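Local coordinates for kojibiose phosphorylase (Gut metagenome, PDB 6W0P), which belongs to glycoside hydrolase family 65, in which an N-terminal beta domain and a small C-terminal domain flank a helical catalytic (alpha/alpha) barrel, at residues H412-Q418 / G472-E478; F417-T421 / F454-R458. All coordinates share one frame; numbering follows the deposited sequence.

Contact 1: residues H412-Q418 / G472-E478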
loop_
_atom_site.group_PDB
_atom_site.type_symbol
_atom_site.label_atom_id
_atom_site.label_comp_id
_atom_site.label_asym_id
_atom_site.label_seq_id
_atom_site.Cartn_x
_atom_site.Cartn_y
_atom_site.Cartn_z
ATOM N N HIS A 412 -8.416 2.725 3.306
ATOM C CA HIS A 412 -9.371 3.558 4.060
ATOM C C HIS A 412 -9.912 4.638 3.131
ATOM O O HIS A 412 -11.168 4.766 3.077
ATOM C CB HIS A 412 -8.784 4.153 5.360
ATOM C CG HIS A 412 -8.291 3.133 6.331
ATOM N ND1 HIS A 412 -7.368 3.442 7.330
ATOM C CD2 HIS A 412 -8.462 1.800 6.376
ATOM C CE1 HIS A 412 -7.029 2.344 7.967
ATOM N NE2 HIS A 412 -7.683 1.316 7.396
ATOM N N ALA A 413 -9.031 5.381 2.445
ATOM C CA ALA A 413 -9.408 6.611 1.694
ATOM C C ALA A 413 -10.289 6.281 0.489
ATOM O O ALA A 413 -11.111 7.135 0.155
ATOM C CB ALA A 413 -8.207 7.431 1.269
ATOM N N SER A 414 -10.152 5.102 -0.112
ATOM C CA SER A 414 -10.930 4.703 -1.318
ATOM C C SER A 414 -12.176 3.909 -0.912
ATOM O O SER A 414 -13.049 3.672 -1.789
ATOM C CB SER A 414 -10.099 3.920 -2.292
ATOM O OG SER A 414 -9.000 4.696 -2.749
ATOM N N THR A 415 -12.297 3.518 0.359
ATOM C CA THR A 415 -13.276 2.473 0.757
ATOM C C THR A 415 -14.329 2.956 1.759
ATOM O O THR A 415 -15.384 2.283 1.814
ATOM C CB THR A 415 -12.550 1.249 1.310
ATOM O OG1 THR A 415 -11.843 1.663 2.474
ATOM C CG2 THR A 415 -11.628 0.648 0.281
ATOM N N GLN A 416 -14.068 4.025 2.508
ATOM C CA GLN A 416 -14.886 4.427 3.682
ATOM C C GLN A 416 -15.630 5.720 3.356
ATOM O O GLN A 416 -14.967 6.755 3.183
ATOM C CB GLN A 416 -14.020 4.638 4.927
ATOM C CG GLN A 416 -13.460 3.361 5.538
ATOM C CD GLN A 416 -12.683 3.679 6.793
ATOM O OE1 GLN A 416 -11.673 4.380 6.730
ATOM N NE2 GLN A 416 -13.225 3.274 7.940
ATOM N N PHE A 417 -16.961 5.684 3.327
ATOM C CA PHE A 417 -17.778 6.887 3.016
ATOM C C PHE A 417 -18.433 7.415 4.290
ATOM O O PHE A 417 -19.235 8.362 4.190
ATOM C CB PHE A 417 -18.687 6.572 1.824
ATOM C CG PHE A 417 -17.893 5.973 0.691
ATOM C CD1 PHE A 417 -16.725 6.571 0.257
ATOM C CD2 PHE A 417 -18.254 4.767 0.124
ATOM C CE1 PHE A 417 -15.962 5.998 -0.755
ATOM C CE2 PHE A 417 -17.499 4.197 -0.891
ATOM C CZ PHE A 417 -16.351 4.808 -1.324
ATOM N N GLN A 418 -18.035 6.893 5.455
ATOM C CA GLN A 418 -18.519 7.387 6.772
ATOM C C GLN A 418 -18.296 8.890 6.889
ATOM O O GLN A 418 -19.077 9.536 7.565
ATOM C CB GLN A 418 -17.904 6.625 7.965
ATOM C CG GLN A 418 -16.383 6.686 8.080
ATOM C CD GLN A 418 -15.802 5.505 8.832
ATOM O OE1 GLN A 418 -16.242 4.367 8.679
ATOM N NE2 GLN A 418 -14.813 5.772 9.659
ATOM N N GLY A 472 -16.968 -2.901 -2.693
ATOM C CA GLY A 472 -15.535 -2.641 -2.485
ATOM C C GLY A 472 -15.355 -1.568 -1.446
ATOM O O GLY A 472 -14.692 -0.567 -1.733
ATOM N N VAL A 473 -15.998 -1.744 -0.293
ATOM C CA VAL A 473 -16.073 -0.692 0.758
ATOM C C VAL A 473 -15.523 -1.221 2.077
ATOM O O VAL A 473 -15.142 -2.424 2.176
ATOM C CB VAL A 473 -17.500 -0.138 0.904
ATOM C CG1 VAL A 473 -17.917 0.590 -0.367
ATOM C CG2 VAL A 473 -18.518 -1.196 1.303
ATOM N N MET A 474 -15.472 -0.311 3.037
ATOM C CA MET A 474 -15.120 -0.577 4.438
ATOM C C MET A 474 -16.024 0.307 5.294
ATOM O O MET A 474 -16.094 1.531 5.003
ATOM C CB MET A 474 -13.648 -0.222 4.684
ATOM C CG MET A 474 -13.262 -0.248 6.141
ATOM S SD MET A 474 -11.555 0.267 6.476
ATOM C CE MET A 474 -10.636 -1.141 5.867
ATOM N N GLY A 475 -16.671 -0.286 6.302
ATOM C CA GLY A 475 -17.492 0.442 7.274
ATOM C C GLY A 475 -16.599 0.989 8.372
ATOM O O GLY A 475 -15.377 0.954 8.252
ATOM N N PRO A 476 -17.167 1.504 9.485
ATOM C CA PRO A 476 -16.343 1.901 10.628
ATOM C C PRO A 476 -15.434 0.772 11.158
ATOM O O PRO A 476 -14.357 1.102 11.643
ATOM C CB PRO A 476 -17.380 2.354 11.675
ATOM C CG PRO A 476 -18.616 2.724 10.860
ATOM C CD PRO A 476 -18.599 1.776 9.678
ATOM N N ASP A 477 -15.853 -0.495 11.050
ATOM C CA ASP A 477 -15.036 -1.677 11.438
ATOM C C ASP A 477 -13.943 -1.823 10.383
ATOM O O ASP A 477 -14.211 -2.351 9.296
ATOM C CB ASP A 477 -15.829 -2.989 11.566
ATOM C CG ASP A 477 -14.926 -4.211 11.706
ATOM O OD1 ASP A 477 -13.801 -4.018 12.178
ATOM O OD2 ASP A 477 -15.333 -5.354 11.305
ATOM N N GLU A 478 -12.749 -1.351 10.691
ATOM C CA GLU A 478 -11.639 -1.322 9.713
ATOM C C GLU A 478 -11.055 -2.716 9.517
ATOM O O GLU A 478 -10.130 -2.834 8.695
ATOM C CB GLU A 478 -10.570 -0.333 10.163
ATOM C CG GLU A 478 -11.124 1.066 10.294
ATOM C CD GLU A 478 -10.084 2.106 10.637
ATOM O OE1 GLU A 478 -8.932 1.732 10.848
ATOM O OE2 GLU A 478 -10.433 3.261 10.649
HETATM O O HOH W 1 -7.962 -1.457 7.941
HETATM O O HOH W 2 -10.505 5.257 8.960
HETATM O O HOH W 3 -13.197 3.434 11.104
HETATM O O HOH W 4 -16.985 3.919 6.018
#
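Met474 turns CG away from its backbone N (chi1 171°), which lets SD reach between the Gln416 amide and the His412 ring, while Gln416, whose CG stands beside its own backbone N (chi1 -72°), runs extended beyond CG and crosses the thioether. Gln416 CD thus lies 3.6 Å from Met474 SD. The same sulfur is 3.5 Å from His412 CD2, approaching the imidazole obliquely. Glu478 covers one face of that ring near its rim, its OE1 3.5 Å from His412 CE1.

A single backbone hydrogen bond joins the segments. Met474 N donates to Thr415 O over 2.9 Å, and Thr415 OG1, bonded to Gln411 O, rests against Met474 CB. One residue back, Val473 CG1 touches Phe417 CE2 at 3.7 Å; with Gly472 it faces Val483 in a G1 beta bulge. Gln418 OE1 packs on the ring of Pro476, 3.1 Å from its N, which has no hydrogen to offer.

The Gln416 amide is one hub of a water network. NE2 gives a fairly straight bond (160°) of 3.2 Å to Gly475 O, which lies close to the amide plane, and another to water 3, which also binds Gln418 NE2 and Pro476 O; OE1 accepts from water 2. Water 1 bridges His412 NE2 to Glu478 O. With NE2 and OE1 both engaged, the rotation of the amide is probably restricted. Waters 2 and 3 link it to Glu478 OE2, donating to that oxygen, which is consistent with their steadying the carboxylate.

Contact 2: residues F417-T421 / F454-R458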
loop_
_atom_site.group_PDB
_atom_site.type_symbol
_atom_site.label_atom_id
_atom_site.label_comp_id
_atom_site.label_asym_id
_atom_site.label_seq_id
_atom_site.Cartn_x
_atom_site.Cartn_y
_atom_site.Cartn_z
ATOM N N PHE A 417 -16.961 5.684 3.327
ATOM C CA PHE A 417 -17.778 6.887 3.016
ATOM C C PHE A 417 -18.433 7.415 4.290
ATOM O O PHE A 417 -19.235 8.362 4.190
ATOM C CB PHE A 417 -18.687 6.572 1.824
ATOM C CG PHE A 417 -17.893 5.973 0.691
ATOM C CD1 PHE A 417 -16.725 6.571 0.257
ATOM C CD2 PHE A 417 -18.254 4.767 0.124
ATOM C CE1 PHE A 417 -15.962 5.998 -0.755
ATOM C CE2 PHE A 417 -17.499 4.197 -0.891
ATOM C CZ PHE A 417 -16.351 4.808 -1.324
ATOM N N GLN A 418 -18.035 6.893 5.455
ATOM C CA GLN A 418 -18.519 7.387 6.772
ATOM C C GLN A 418 -18.296 8.890 6.889
ATOM O O GLN A 418 -19.077 9.536 7.565
ATOM C CB GLN A 418 -17.904 6.625 7.965
ATOM C CG GLN A 418 -16.383 6.686 8.080
ATOM C CD GLN A 418 -15.802 5.505 8.832
ATOM O OE1 GLN A 418 -16.242 4.367 8.679
ATOM N NE2 GLN A 418 -14.813 5.772 9.659
ATOM N N PRO A 419 -17.285 9.554 6.285
ATOM C CA PRO A 419 -17.207 11.011 6.434
ATOM C C PRO A 419 -18.357 11.747 5.729
ATOM O O PRO A 419 -18.849 12.734 6.265
ATOM C CB PRO A 419 -15.859 11.390 5.818
ATOM C CG PRO A 419 -15.079 10.082 5.702
ATOM C CD PRO A 419 -16.121 9.000 5.559
ATOM N N SER A 420 -18.762 11.247 4.555
ATOM C CA SER A 420 -19.837 11.817 3.711
ATOM C C SER A 420 -21.203 11.599 4.381
ATOM O O SER A 420 -21.907 12.579 4.595
ATOM C CB SER A 420 -19.785 11.251 2.317
ATOM O OG SER A 420 -18.607 11.676 1.653
ATOM N N THR A 421 -21.549 10.382 4.787
ATOM C CA THR A 421 -22.792 10.154 5.572
ATOM C C THR A 421 -22.664 10.855 6.933
ATOM O O THR A 421 -23.677 11.317 7.444
ATOM C CB THR A 421 -23.168 8.675 5.644
ATOM O OG1 THR A 421 -22.131 7.923 6.280
ATOM C CG2 THR A 421 -23.470 8.127 4.269
ATOM N N PHE A 454 -22.785 12.028 -4.839
ATOM C CA PHE A 454 -21.620 11.124 -4.657
ATOM C C PHE A 454 -22.104 9.706 -4.348
ATOM O O PHE A 454 -21.641 8.765 -4.990
ATOM C CB PHE A 454 -20.687 11.644 -3.571
ATOM C CG PHE A 454 -19.657 10.639 -3.149
ATOM C CD1 PHE A 454 -18.737 10.156 -4.061
ATOM C CD2 PHE A 454 -19.611 10.179 -1.843
ATOM C CE1 PHE A 454 -17.784 9.225 -3.672
ATOM C CE2 PHE A 454 -18.660 9.249 -1.464
ATOM C CZ PHE A 454 -17.747 8.780 -2.375
ATOM N N LEU A 455 -23.051 9.572 -3.418
ATOM C CA LEU A 455 -23.523 8.251 -2.938
ATOM C C LEU A 455 -24.178 7.502 -4.102
ATOM O O LEU A 455 -24.011 6.272 -4.168
ATOM C CB LEU A 455 -24.479 8.437 -1.761
ATOM C CG LEU A 455 -23.832 8.851 -0.444
ATOM C CD1 LEU A 455 -24.878 8.933 0.666
ATOM C CD2 LEU A 455 -22.710 7.900 -0.037
ATOM N N LEU A 456 -24.880 8.221 -4.987
ATOM C CA LEU A 456 -25.618 7.642 -6.151
ATOM C C LEU A 456 -24.664 7.256 -7.280
ATOM O O LEU A 456 -25.026 6.357 -8.035
ATOM C CB LEU A 456 -26.654 8.648 -6.668
ATOM C CG LEU A 456 -27.938 8.728 -5.849
ATOM C CD1 LEU A 456 -28.757 9.949 -6.240
ATOM C CD2 LEU A 456 -28.754 7.457 -6.008
ATOM N N SER A 457 -23.514 7.926 -7.402
ATOM C CA SER A 457 -22.484 7.628 -8.429
ATOM C C SER A 457 -21.500 6.553 -7.956
ATOM O O SER A 457 -21.049 5.778 -8.793
ATOM C CB SER A 457 -21.764 8.867 -8.841
ATOM O OG SER A 457 -21.367 9.621 -7.717
ATOM N N ARG A 458 -21.115 6.539 -6.676
ATOM C CA ARG A 458 -20.136 5.558 -6.142
ATOM C C ARG A 458 -20.905 4.275 -5.825
ATOM O O ARG A 458 -20.340 3.162 -5.972
ATOM C CB ARG A 458 -19.397 6.131 -4.926
ATOM C CG ARG A 458 -18.455 5.152 -4.221
ATOM C CD ARG A 458 -17.492 4.500 -5.199
ATOM N NE ARG A 458 -16.528 3.596 -4.586
ATOM C CZ ARG A 458 -16.771 2.353 -4.191
ATOM N NH1 ARG A 458 -17.966 1.804 -4.328
ATOM N NH2 ARG A 458 -15.793 1.639 -3.676
#
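A helical hairpin of the (alpha/alpha) barrel is closed where Phe417, at the N-cap of helix 418-434, meets Phe454 and Arg458 in the last turn of helix 437-458. The two aromatic rings form a T-shaped pair: the edge of Phe454 is directed at the face of Phe417, with centroids 5.2 Å apart and planes at 83°. Phe454 CZ makes the closest approach, 3.6 Å from Phe417 CD1.

On Arg458 the chain bends at chi2 (52°), which lays CG and the guanidinium beside the far end of the Phe417 ring. Phe417 CZ comes within 3.5 Å of Arg458 NE, and Phe417 CE2 sits over the centre of the guanidinium face. The two planes are steeply inclined, 71° apart, and NH2 lies at the edge of the ring, in its plane, so this is not a flat stack. The polar end is held elsewhere: NH1 bonds to Tyr471 O, and NH2 makes a weak bond to Gly472 O and a long, weak ion pair with Asp577 of the second subunit.

One turn along, Ser420 OG lies 3.9 Å from Phe454 CD2 while hydrogen-bonding to Phe396 N, and Thr421 CG2 meets Leu455 CD1 at 4.0 Å, the two side chains crossing at about a right angle. Helix 487-504 packs beside both partners, Met492 against Thr421 and Ala493 with Phe497 against Leu455. The loop carrying Cys395 touches Phe454, while helix 522-534 packs on the side of helix 437-458 that bears Leu456, turned from the contact.

From the N terminus, the chain leaves helix 410-413, turns through Phe417 and enters helix 418-434. The ranges of the two contacts overlap at Phe417 and Gln418, and of these only Phe417 takes part in both. Contact 2 closes the shorter loop, returning by helix 437-458 to the start of that hairpin. Contact 1 closes the longer one, ending in the loop between strand 468-469 and helix 487-504. The hairpin loop is therefore nested within the wider loop. The centres of the two contacts lie about 10 Å apart, and Phe417 joins them, with Val473 and Arg458 as neighbours on its ring. The end of helix 437-458 thus meets the 472-478 loop.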